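Local coordinates for protein glutathione peroxidase (Trypanosoma cruzi, PDB 3E0U) that probably reduces hydroperoxides as a peroxidase of the glutathione peroxidase family, built on a thioredoxin fold, at residues Gly25-Ile30 against Pro159-Ala164. Sequence-based numbering, arbitrary orientation.
Sequences GHPLLI and PLLGGA
P27, the residue just before strand 28-33, presses its ring against L160 and L161, and this one ring makes all the close contacts from its side. CB of P27 lies 4.0 Å from CB of L160, so the two side chains meet at their roots. One step out, CG of P27 reaches two things, the backbone O of L160 and the branch tip CD2 of L161, the latter at 4.0 Å. CD of P27 comes last, 3.4 Å from O of L160; this peptide oxygen lies off the CG-CD side of the ring, tilted from its plane.

That same oxygen accepts weak hydrogen bonds from N of G162 and N of G163, as the chain curls back on itself through an inverse gamma turn centred on L161. The curled chain leaves the oxygen and both leucines on the proline's side. In L161, CG stands anti to the carbonyl carbon (chi1 -70°), and the side chain crosses the proline ring at about a right angle, meeting it with CD2.

The contact is mainly apolar, with no conventional hydrogen bond between the segments, and buries 135 Å². It ties the loop following helix 150-157 to the entrance of a central strand of the thioredoxin-fold sheet, away from the predicted active-site C37. Around it, L160 also packs on L133 of strand 131-134, the antiparallel neighbour of strand 28-33, while L161 touches Y54 of helix 43-54.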
# COMPACT_ATOMS: atom_id res chain seq x y z
N GLY A 25 1.95 -13.30 -7.87
CA GLY A 25 3.16 -14.07 -8.02
C GLY A 25 4.38 -13.18 -7.93
O GLY A 25 5.42 -13.47 -8.52
N HIS A 26 4.19 -12.03 -7.27
CA HIS A 26 5.25 -11.05 -7.01
C HIS A 26 4.91 -10.21 -5.79
O HIS A 26 3.76 -9.86 -5.61
CB HIS A 26 5.48 -10.12 -8.20
CG HIS A 26 6.27 -10.74 -9.30
ND1 HIS A 26 5.77 -10.91 -10.57
CD2 HIS A 26 7.50 -11.32 -9.30
CE1 HIS A 26 6.68 -11.49 -11.33
NE2 HIS A 26 7.73 -11.77 -10.58
N PRO A 27 5.89 -9.88 -4.96
CA PRO A 27 5.53 -9.02 -3.83
C PRO A 27 5.07 -7.62 -4.27
O PRO A 27 5.35 -7.16 -5.40
CB PRO A 27 6.83 -8.96 -3.01
CG PRO A 27 7.95 -9.24 -4.04
CD PRO A 27 7.34 -10.21 -5.01
N LEU A 28 4.50 -6.89 -3.34
CA LEU A 28 3.85 -5.65 -3.68
C LEU A 28 3.74 -4.90 -2.34
O LEU A 28 3.79 -5.55 -1.30
CB LEU A 28 2.43 -6.03 -4.19
CG LEU A 28 1.51 -4.91 -4.54
CD1 LEU A 28 2.28 -4.14 -5.66
CD2 LEU A 28 0.12 -5.37 -4.99
N LEU A 29 3.81 -3.57 -2.35
CA LEU A 29 3.53 -2.74 -1.16
C LEU A 29 2.33 -1.91 -1.49
O LEU A 29 2.33 -1.19 -2.51
CB LEU A 29 4.65 -1.73 -0.87
CG LEU A 29 5.63 -1.92 0.28
CD1 LEU A 29 6.60 -0.78 0.22
CD2 LEU A 29 4.95 -1.95 1.58
N ILE A 30 1.45 -1.79 -0.52
CA ILE A 30 0.26 -0.99 -0.68
C ILE A 30 0.20 0.09 0.38
O ILE A 30 0.08 -0.21 1.59
CB ILE A 30 -1.00 -1.88 -0.56
CG1 ILE A 30 -0.92 -3.05 -1.57
CG2 ILE A 30 -2.23 -0.99 -0.69
CD1 ILE A 30 -2.23 -3.95 -1.68
N PRO A 159 13.69 -11.43 1.05
CA PRO A 159 13.32 -12.85 0.97
C PRO A 159 11.94 -13.14 0.30
O PRO A 159 11.47 -14.28 0.39
CB PRO A 159 13.28 -13.31 2.44
CG PRO A 159 13.85 -12.20 3.25
CD PRO A 159 13.66 -10.94 2.44
N LEU A 160 11.31 -12.13 -0.34
CA LEU A 160 10.06 -12.30 -1.12
C LEU A 160 10.28 -12.16 -2.64
O LEU A 160 9.34 -12.44 -3.47
CB LEU A 160 8.92 -11.35 -0.66
CG LEU A 160 8.29 -11.46 0.74
CD1 LEU A 160 7.07 -10.58 0.97
CD2 LEU A 160 7.93 -12.90 1.02
N LEU A 161 11.41 -11.59 -3.04
CA LEU A 161 11.76 -11.42 -4.45
C LEU A 161 12.46 -12.69 -4.97
O LEU A 161 13.59 -12.66 -5.49
CB LEU A 161 12.71 -10.23 -4.59
CG LEU A 161 12.16 -8.81 -4.34
CD1 LEU A 161 13.27 -7.86 -3.91
CD2 LEU A 161 11.49 -8.32 -5.61
N GLY A 162 11.79 -13.82 -4.72
CA GLY A 162 12.25 -15.16 -5.06
C GLY A 162 11.10 -16.01 -4.56
O GLY A 162 11.02 -17.23 -4.80
N GLY A 163 10.19 -15.33 -3.85
CA GLY A 163 8.93 -15.88 -3.35
C GLY A 163 8.86 -16.28 -1.88
O GLY A 163 7.91 -15.94 -1.17
N ALA A 164 9.91 -16.94 -1.42
CA ALA A 164 9.93 -17.58 -0.11
C ALA A 164 9.85 -19.05 -0.47
O ALA A 164 8.78 -19.65 -0.35
CB ALA A 164 8.74 -17.18 0.73